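Side-chain contacts in choline dehydrogenase and related flavoproteins (Aspergillus oryzae, PDB 3Q9T), which probably oxidises formate, as a formate oxidase of the glucose-methanol-choline oxidoreductase family with 8-formyl-FAD as its bound flavin cofactor: residues Leu146-Gly151 against Ile188-Met193; Arg140-Glu145 against Leu196-Asp201; Pro409-Gly414 against Ser483-Glu488. One frame throughout, in Å; residues are numbered along the deposited sequence.

Overall arrangement
Interactions 1 and 2 adjoin, their centres 10 Å apart, and both tie the loop between strands 133-136 and 155-159 to later parts of the chain; interaction 1 is nested inside the loop that interaction 2 closes. They meet directly where Tyr189 OH lies 3.3 Å from Cys200 SG. Of these, interaction 1 lies near the flavin: the side chain of Tyr189 is about 11 Å from the 8-formyl-FAD and about 7 Å from that of Thr100, an FAD-binding residue. Interaction 3 lies away from the cofactor site, its centre 32 Å from that of interaction 2, although both reach the same large mixed sheet, and it borders the second subunit.

Interaction 1 of 3, residues Leu146-Gly151 against Ile188-Met193; sequences LEKIGG and IYDGEM
The ring of Tyr189 is held between two isoleucines: Ile149 CD1 stands over the centre of one face, and Ile188 CG1 covers the opposite face, nearer the ring's border than its middle. In this flavoprotein of the GMC oxidoreductase fold, the contact joins a 3-10 turn, which includes residues 146-149, to the loop entering strand 195-204. From Ile149 CD1 to the Tyr189 ring centroid is 4.1 Å, only 13° off the ring normal, so the methyl makes a CH-pi contact. The second branch, Ile149 CG2, presses on the root of the ring, 3.5 Å from Tyr189 CG. With CG1 of Ile149 placed between the backbone N and the carbonyl carbon (chi1 76°), both branches reach the ring. Leu146 CD1 approaches obliquely, 4.3 Å from Tyr189 CD2.

Beside this apolar patch, Lys148 and Asp190 reach out to each other from the two segments and form a salt bridge at the partly exposed margin. The lysine chain is extended beyond CG, which carries its ammonium group across. Arg130 forms a second salt bridge with Asp190 through OD1, so two cations probably share the carboxylate charge, and Asn187 ND2 also donates to OD2. Asp190 OD2 receives Lys148 NZ at 3.1 Å through its syn lone pair.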
loop_
_atom_site.group_PDB
_atom_site.type_symbol
_atom_site.label_atom_id
_atom_site.label_comp_id
_atom_site.label_asym_id
_atom_site.label_seq_id
_atom_site.Cartn_x
_atom_site.Cartn_y
_atom_site.Cartn_z
ATOM N N LEU A 146 -5.442 44.735 -3.110
ATOM C CA LEU A 146 -5.188 43.372 -3.577
ATOM C C LEU A 146 -5.068 43.275 -5.094
ATOM O O LEU A 146 -4.722 42.215 -5.631
ATOM C CB LEU A 146 -6.288 42.424 -3.098
ATOM C CG LEU A 146 -6.032 41.541 -1.877
ATOM C CD1 LEU A 146 -4.853 41.989 -1.023
ATOM C CD2 LEU A 146 -7.299 41.444 -1.050
ATOM N N GLU A 147 -5.337 44.366 -5.806
ATOM C CA GLU A 147 -5.211 44.263 -7.256
ATOM C C GLU A 147 -3.751 44.171 -7.707
ATOM O O GLU A 147 -3.457 43.807 -8.852
ATOM C CB GLU A 147 -6.039 45.317 -8.011
ATOM C CG GLU A 147 -5.593 46.751 -7.897
ATOM C CD GLU A 147 -6.554 47.689 -8.626
ATOM O OE1 GLU A 147 -6.373 47.880 -9.859
ATOM O OE2 GLU A 147 -7.492 48.210 -7.965
ATOM N N LYS A 148 -2.837 44.440 -6.781
ATOM C CA LYS A 148 -1.409 44.301 -7.057
ATOM C C LYS A 148 -0.974 42.843 -7.248
ATOM O O LYS A 148 0.178 42.582 -7.623
ATOM C CB LYS A 148 -0.598 44.878 -5.908
ATOM C CG LYS A 148 -0.650 44.010 -4.664
ATOM C CD LYS A 148 0.068 44.678 -3.503
ATOM C CE LYS A 148 -0.507 44.195 -2.174
ATOM N NZ LYS A 148 -0.321 45.195 -1.081
ATOM N N ILE A 149 -1.859 41.885 -6.969
ATOM C CA ILE A 149 -1.443 40.493 -7.111
ATOM C C ILE A 149 -1.454 40.016 -8.558
ATOM O O ILE A 149 -0.844 39.004 -8.868
ATOM C CB ILE A 149 -2.173 39.508 -6.170
ATOM C CG1 ILE A 149 -3.587 39.212 -6.641
ATOM C CG2 ILE A 149 -2.171 40.019 -4.749
ATOM C CD1 ILE A 149 -4.236 38.120 -5.803
ATOM N N GLY A 150 -2.102 40.778 -9.438
ATOM C CA GLY A 150 -2.055 40.522 -10.872
ATOM C C GLY A 150 -1.209 41.524 -11.659
ATOM O O GLY A 150 -1.504 42.713 -11.687
ATOM N N GLY A 151 -0.163 41.036 -12.321
ATOM C CA GLY A 151 0.745 41.890 -13.074
ATOM C C GLY A 151 0.362 42.079 -14.541
ATOM O O GLY A 151 1.076 42.757 -15.280
ATOM N N ILE A 188 -2.498 37.913 1.950
ATOM C CA ILE A 188 -1.488 36.881 2.176
ATOM C C ILE A 188 -0.478 36.857 1.014
ATOM O O ILE A 188 0.087 35.813 0.676
ATOM C CB ILE A 188 -2.158 35.495 2.356
ATOM C CG1 ILE A 188 -2.984 35.132 1.116
ATOM C CG2 ILE A 188 -3.083 35.514 3.568
ATOM C CD1 ILE A 188 -3.429 33.694 1.081
ATOM N N TYR A 189 -0.245 38.018 0.406
ATOM C CA TYR A 189 0.552 38.077 -0.819
ATOM C C TYR A 189 1.845 38.871 -0.661
ATOM O O TYR A 189 2.627 38.958 -1.603
ATOM C CB TYR A 189 -0.305 38.589 -1.981
ATOM C CG TYR A 189 -1.584 37.803 -2.067
ATOM C CD1 TYR A 189 -1.617 36.573 -2.710
ATOM C CD2 TYR A 189 -2.733 38.239 -1.432
ATOM C CE1 TYR A 189 -2.777 35.809 -2.751
ATOM C CE2 TYR A 189 -3.906 37.486 -1.469
ATOM C CZ TYR A 189 -3.917 36.263 -2.130
ATOM O OH TYR A 189 -5.066 35.498 -2.169
ATOM N N ASP A 190 2.081 39.412 0.534
ATOM C CA ASP A 190 3.311 40.144 0.811
ATOM C C ASP A 190 4.222 39.481 1.832
ATOM O O ASP A 190 5.011 40.162 2.494
ATOM C CB ASP A 190 3.007 41.571 1.261
ATOM C CG ASP A 190 2.508 42.424 0.132
ATOM O OD1 ASP A 190 3.108 42.361 -0.966
ATOM O OD2 ASP A 190 1.505 43.138 0.331
ATOM N N GLY A 191 4.104 38.164 1.969
ATOM C CA GLY A 191 5.000 37.408 2.826
ATOM C C GLY A 191 4.449 37.004 4.175
ATOM O O GLY A 191 5.077 36.227 4.899
ATOM N N GLU A 192 3.287 37.549 4.522
ATOM C CA GLU A 192 2.629 37.246 5.780
ATOM C C GLU A 192 1.402 36.452 5.431
ATOM O O GLU A 192 0.724 36.768 4.450
ATOM C CB GLU A 192 2.167 38.529 6.484
ATOM C CG GLU A 192 3.225 39.582 6.630
ATOM C CD GLU A 192 3.845 39.572 8.002
ATOM O OE1 GLU A 192 3.931 40.662 8.611
ATOM O OE2 GLU A 192 4.243 38.475 8.465
ATOM N N MET A 193 1.085 35.447 6.236
ATOM C CA MET A 193 -0.092 34.638 5.929
ATOM C C MET A 193 -0.844 34.071 7.139
ATOM O O MET A 193 -1.645 33.156 6.988
ATOM C CB MET A 193 0.272 33.530 4.930
ATOM C CG MET A 193 1.535 32.738 5.286
ATOM S SD MET A 193 2.142 31.755 3.879
ATOM C CE MET A 193 0.647 30.866 3.443
#

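Interaction 2 of 3, residues Arg140-Glu145 against Leu196-Asp201; sequences RLYSPE and LTHCCD
The backbones stay well apart where Tyr142 faces His198: their CA atoms, 9.2 Å from each other, are the nearest pair of the two segments. Residues 140-143 form an irregular loop, with the ST turn of Ser143 leading into a 3-10 turn at Pro144. On the other side, strand 196-198 is interrupted at Cys199 and resumes at 200-201, part of the mixed sheet next to strands 155-159 and 353-358.

Two aromatic side chains bridge the gap, crossing at roughly a right angle in direction. The ring planes of Tyr142 and His198 are inclined at 53°, and the centroids of the Tyr142 and His198 rings are 5.5 Å apart, an oblique aromatic pair. Tyr142 OH reaches the imidazole at 3.4 Å from His198 CD2, while Tyr142 CE1 rests 3.7 Å from His198 CB. His159, on strand 155-159, stacks on the Tyr142 ring and also touches His198, so the tyrosine packs against two histidines on the sheet.

The principal polar partner of the imidazole is Glu186, whose OE2 is hydrogen-bonded to His198 ND1. This bond would help fix the ring's rotation and might favour a protonated imidazole, whereas Tyr142 contributes van der Waals and weakly polar contact.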
loop_
_atom_site.group_PDB
_atom_site.type_symbol
_atom_site.label_atom_id
_atom_site.label_comp_id
_atom_site.label_asym_id
_atom_site.label_seq_id
_atom_site.Cartn_x
_atom_site.Cartn_y
_atom_site.Cartn_z
ATOM N N ARG A 140 -16.484 43.489 -6.574
ATOM C CA ARG A 140 -15.967 44.588 -5.755
ATOM C C ARG A 140 -16.021 44.283 -4.244
ATOM O O ARG A 140 -16.347 45.154 -3.440
ATOM C CB ARG A 140 -16.746 45.875 -6.087
ATOM C CG ARG A 140 -17.085 45.996 -7.592
ATOM C CD ARG A 140 -17.501 47.410 -8.025
ATOM N NE ARG A 140 -16.502 48.391 -7.629
ATOM C CZ ARG A 140 -15.471 48.775 -8.382
ATOM N NH1 ARG A 140 -15.294 48.282 -9.608
ATOM N NH2 ARG A 140 -14.614 49.670 -7.903
ATOM N N LEU A 141 -15.673 43.050 -3.868
ATOM C CA LEU A 141 -15.802 42.584 -2.490
ATOM C C LEU A 141 -14.531 42.761 -1.662
ATOM O O LEU A 141 -14.572 42.715 -0.427
ATOM C CB LEU A 141 -16.187 41.105 -2.473
ATOM C CG LEU A 141 -17.516 40.719 -3.096
ATOM C CD1 LEU A 141 -17.743 39.221 -2.970
ATOM C CD2 LEU A 141 -18.621 41.498 -2.402
ATOM N N TYR A 142 -13.399 42.960 -2.322
ATOM C CA TYR A 142 -12.133 42.967 -1.583
ATOM C C TYR A 142 -11.341 44.254 -1.748
ATOM O O TYR A 142 -11.566 45.026 -2.678
ATOM C CB TYR A 142 -11.301 41.712 -1.922
ATOM C CG TYR A 142 -12.103 40.442 -1.664
ATOM C CD1 TYR A 142 -12.178 39.885 -0.382
ATOM C CD2 TYR A 142 -12.850 39.854 -2.678
ATOM C CE1 TYR A 142 -12.939 38.741 -0.135
ATOM C CE2 TYR A 142 -13.621 38.719 -2.438
ATOM C CZ TYR A 142 -13.661 38.169 -1.171
ATOM O OH TYR A 142 -14.433 37.055 -0.946
ATOM N N SER A 143 -10.409 44.470 -0.833
ATOM C CA SER A 143 -9.596 45.673 -0.825
ATOM C C SER A 143 -8.968 45.934 -2.180
ATOM O O SER A 143 -8.423 45.024 -2.812
ATOM C CB SER A 143 -8.521 45.581 0.254
ATOM O OG SER A 143 -7.615 46.668 0.181
ATOM N N PRO A 144 -9.055 47.186 -2.645
ATOM C CA PRO A 144 -8.445 47.515 -3.931
ATOM C C PRO A 144 -6.926 47.350 -3.894
ATOM O O PRO A 144 -6.312 47.231 -4.949
ATOM C CB PRO A 144 -8.853 48.983 -4.162
ATOM C CG PRO A 144 -9.300 49.504 -2.831
ATOM C CD PRO A 144 -9.811 48.312 -2.065
ATOM N N GLU A 145 -6.327 47.329 -2.706
ATOM C CA GLU A 145 -4.894 47.059 -2.590
ATOM C C GLU A 145 -4.551 45.714 -3.245
ATOM O O GLU A 145 -3.510 45.573 -3.870
ATOM C CB GLU A 145 -4.449 47.048 -1.117
ATOM C CG GLU A 145 -4.591 48.390 -0.388
ATOM C CD GLU A 145 -4.007 48.385 1.037
ATOM O OE1 GLU A 145 -2.906 47.818 1.251
ATOM O OE2 GLU A 145 -4.652 48.961 1.944
ATOM N N LEU A 196 -7.267 33.020 8.716
ATOM C CA LEU A 196 -8.261 32.521 7.783
ATOM C C LEU A 196 -8.502 33.564 6.694
ATOM O O LEU A 196 -8.755 34.728 6.996
ATOM C CB LEU A 196 -9.565 32.234 8.517
ATOM C CG LEU A 196 -10.652 31.589 7.663
ATOM C CD1 LEU A 196 -10.316 30.117 7.376
ATOM C CD2 LEU A 196 -12.002 31.722 8.353
ATOM N N THR A 197 -8.428 33.136 5.432
ATOM C CA THR A 197 -8.492 34.055 4.306
ATOM C C THR A 197 -9.509 33.626 3.245
ATOM O O THR A 197 -9.854 32.447 3.142
ATOM C CB THR A 197 -7.096 34.204 3.638
ATOM O OG1 THR A 197 -7.092 35.333 2.747
ATOM C CG2 THR A 197 -6.720 32.946 2.873
ATOM N N HIS A 198 -9.989 34.588 2.462
ATOM C CA HIS A 198 -10.766 34.275 1.269
ATOM C C HIS A 198 -9.779 34.056 0.116
ATOM O O HIS A 198 -9.166 35.013 -0.384
ATOM C CB HIS A 198 -11.734 35.410 0.923
ATOM C CG HIS A 198 -12.944 35.473 1.802
ATOM N ND1 HIS A 198 -12.985 36.221 2.960
ATOM C CD2 HIS A 198 -14.163 34.896 1.682
ATOM C CE1 HIS A 198 -14.172 36.094 3.520
ATOM N NE2 HIS A 198 -14.903 35.287 2.771
ATOM N N CYS A 199 -9.616 32.800 -0.293
ATOM C CA CYS A 199 -8.571 32.438 -1.258
ATOM C C CYS A 199 -8.863 32.923 -2.664
ATOM O O CYS A 199 -10.025 33.067 -3.063
ATOM C CB CYS A 199 -8.342 30.916 -1.289
ATOM S SG CYS A 199 -9.776 29.932 -1.724
ATOM N N CYS A 200 -7.796 33.177 -3.413
ATOM C CA CYS A 200 -7.919 33.423 -4.843
ATOM C C CYS A 200 -7.713 32.139 -5.627
ATOM O O CYS A 200 -7.200 31.162 -5.104
ATOM C CB CYS A 200 -6.924 34.479 -5.306
ATOM S SG CYS A 200 -7.247 36.098 -4.609
ATOM N N ASP A 201 -8.093 32.161 -6.893
ATOM C CA ASP A 201 -8.141 30.949 -7.665
ATOM C C ASP A 201 -7.801 31.195 -9.116
ATOM O O ASP A 201 -8.025 32.285 -9.632
ATOM C CB ASP A 201 -9.539 30.360 -7.580
ATOM C CG ASP A 201 -9.803 29.707 -6.257
ATOM O OD1 ASP A 201 -10.497 30.316 -5.415
ATOM O OD2 ASP A 201 -9.296 28.580 -6.059
#

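Interaction 3 of 3, residues Pro409-Gly414 against Ser483-Glu488; sequences PTPKTG and SEYPWE
The phenol ring of Tyr485 packs face-on against Pro411, whose CG sits over the centre of one face, 3.7 Å from the ring centroid and 13° off the normal. This is a CH-pi contact made by the tip of the pyrrolidine. On the opposite face lies Pro486, with CB 3.8 Å above the ring plane and again over the centre, which leaves the tyrosine sandwiched between two prolines. The peptide bond between Tyr485 and Pro486 is cis; such a bond lets a proline fold back on the aromatic residue before it. Beyond, Pro486 CG lies over one face of the Trp487 indole, nearer its border than its middle, so the proline is layered between two aromatic rings.

The contact joins a loop to residues of, and just after, strand 481-485 of the large mixed sheet. Residues 409-414 belong to the connection between the antiparallel neighbours 392-397 and 415-423, while Tyr485 is bonded through its backbone to Val313 of strand 308-316. Strand 308-316 pairs with both 415-423 and 481-485, so the loop and the tyrosine belong to strands that share a neighbour.

CG of Tyr485 is anti to the backbone N (chi1 180°), which places the hydroxyl at the Pro409 carbonyl. Tyr485 OH donates to Pro409 O, at the ring edge near its plane; the modelled 2.4 Å between Tyr485 OH and Pro409 O is very short, and the exact length is doubtful. The pyrrolidine of Pro409 flanks the same hydroxyl, with CG 3.6 Å from Tyr485 OH. Pro409, Thr410 and Pro411 have extended, polyproline-like backbone angles. At the edge of the contact the dimer begins: Pro409 packs on Trp487 of the second subunit, and Trp487 in turn on that subunit's Pro409.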
loop_
_atom_site.group_PDB
_atom_site.type_symbol
_atom_site.label_atom_id
_atom_site.label_comp_id
_atom_site.label_asym_id
_atom_site.label_seq_id
_atom_site.Cartn_x
_atom_site.Cartn_y
_atom_site.Cartn_z
ATOM N N PRO A 409 -15.837 5.004 0.419
ATOM C CA PRO A 409 -16.823 5.256 -0.631
ATOM C C PRO A 409 -17.444 6.643 -0.485
ATOM O O PRO A 409 -17.343 7.297 0.564
ATOM C CB PRO A 409 -17.869 4.150 -0.423
ATOM C CG PRO A 409 -17.662 3.656 0.963
ATOM C CD PRO A 409 -16.229 3.919 1.333
ATOM N N THR A 410 -18.072 7.102 -1.554
ATOM C CA THR A 410 -18.810 8.347 -1.502
ATOM C C THR A 410 -20.114 8.108 -0.766
ATOM O O THR A 410 -20.873 7.203 -1.130
ATOM C CB THR A 410 -19.115 8.858 -2.903
ATOM O OG1 THR A 410 -17.879 9.083 -3.602
ATOM C CG2 THR A 410 -19.910 10.152 -2.819
ATOM N N PRO A 411 -20.384 8.905 0.280
ATOM C CA PRO A 411 -21.643 8.689 0.997
ATOM C C PRO A 411 -22.835 8.872 0.055
ATOM O O PRO A 411 -22.769 9.681 -0.867
ATOM C CB PRO A 411 -21.634 9.775 2.085
ATOM C CG PRO A 411 -20.204 10.197 2.212
ATOM C CD PRO A 411 -19.605 10.026 0.840
ATOM N N LYS A 412 -23.901 8.119 0.298
ATOM C CA LYS A 412 -25.082 8.134 -0.553
ATOM C C LYS A 412 -26.030 9.296 -0.251
ATOM O O LYS A 412 -26.766 9.734 -1.137
ATOM C CB LYS A 412 -25.827 6.803 -0.426
ATOM C CG LYS A 412 -25.017 5.594 -0.891
ATOM C CD LYS A 412 -25.685 4.284 -0.497
ATOM C CE LYS A 412 -24.904 3.092 -1.027
ATOM N NZ LYS A 412 -24.785 3.144 -2.512
ATOM N N THR A 413 -25.991 9.793 0.988
ATOM C CA THR A 413 -26.870 10.867 1.451
ATOM C C THR A 413 -26.111 11.924 2.250
ATOM O O THR A 413 -24.970 11.710 2.660
ATOM C CB THR A 413 -27.917 10.324 2.431
ATOM O OG1 THR A 413 -27.272 10.000 3.673
ATOM C CG2 THR A 413 -28.607 9.076 1.874
ATOM N N GLY A 414 -26.763 13.053 2.507
ATOM C CA GLY A 414 -26.210 14.067 3.392
ATOM C C GLY A 414 -25.256 15.040 2.719
ATOM O O GLY A 414 -24.648 14.742 1.697
ATOM N N SER A 483 -22.083 14.451 11.956
ATOM C CA SER A 483 -21.288 13.259 12.260
ATOM C C SER A 483 -19.948 13.202 11.520
ATOM O O SER A 483 -19.704 13.999 10.612
ATOM C CB SER A 483 -22.106 11.981 12.014
ATOM O OG SER A 483 -22.424 11.835 10.644
ATOM N N GLU A 484 -19.079 12.284 11.949
ATOM C CA GLU A 484 -17.774 12.062 11.331
ATOM C C GLU A 484 -17.929 10.943 10.315
ATOM O O GLU A 484 -18.599 9.955 10.578
ATOM C CB GLU A 484 -16.734 11.620 12.371
ATOM C CG GLU A 484 -16.461 12.609 13.506
ATOM C CD GLU A 484 -15.297 12.164 14.400
ATOM O OE1 GLU A 484 -14.170 11.974 13.878
ATOM O OE2 GLU A 484 -15.515 11.984 15.621
ATOM N N TYR A 485 -17.307 11.093 9.155
ATOM C CA TYR A 485 -17.336 10.044 8.157
ATOM C C TYR A 485 -15.903 9.620 7.907
ATOM O O TYR A 485 -15.024 10.469 7.800
ATOM C CB TYR A 485 -17.973 10.560 6.878
ATOM C CG TYR A 485 -18.035 9.523 5.791
ATOM C CD1 TYR A 485 -19.057 8.583 5.754
ATOM C CD2 TYR A 485 -17.063 9.477 4.802
ATOM C CE1 TYR A 485 -19.105 7.629 4.762
ATOM C CE2 TYR A 485 -17.104 8.531 3.805
ATOM C CZ TYR A 485 -18.126 7.610 3.786
ATOM O OH TYR A 485 -18.151 6.664 2.785
ATOM N N PRO A 486 -15.650 8.306 7.818
ATOM C CA PRO A 486 -16.605 7.198 7.926
ATOM C C PRO A 486 -16.683 6.587 9.324
ATOM O O PRO A 486 -17.471 5.665 9.525
ATOM C CB PRO A 486 -16.022 6.163 6.972
ATOM C CG PRO A 486 -14.537 6.346 7.139
ATOM C CD PRO A 486 -14.330 7.840 7.358
ATOM N N TRP A 487 -15.854 7.053 10.249
ATOM C CA TRP A 487 -15.937 6.652 11.654
ATOM C C TRP A 487 -15.241 7.749 12.418
ATOM O O TRP A 487 -14.844 8.740 11.816
ATOM C CB TRP A 487 -15.254 5.300 11.903
ATOM C CG TRP A 487 -13.908 5.199 11.271
ATOM C CD1 TRP A 487 -12.773 5.846 11.658
ATOM C CD2 TRP A 487 -13.552 4.405 10.137
ATOM N NE1 TRP A 487 -11.733 5.505 10.831
ATOM C CE2 TRP A 487 -12.182 4.621 9.891
ATOM C CE3 TRP A 487 -14.257 3.537 9.304
ATOM C CZ2 TRP A 487 -11.496 3.996 8.833
ATOM C CZ3 TRP A 487 -13.579 2.919 8.261
ATOM C CH2 TRP A 487 -12.211 3.152 8.038
ATOM N N GLU A 488 -15.088 7.579 13.727
ATOM C CA GLU A 488 -14.572 8.639 14.579
ATOM C C GLU A 488 -13.058 8.735 14.506
ATOM O O GLU A 488 -12.364 7.717 14.538
ATOM C CB GLU A 488 -14.965 8.397 16.038
ATOM C CG GLU A 488 -16.453 8.297 16.289
ATOM C CD GLU A 488 -16.765 7.435 17.511
ATOM O OE1 GLU A 488 -16.748 7.976 18.646
ATOM O OE2 GLU A 488 -17.008 6.214 17.330
#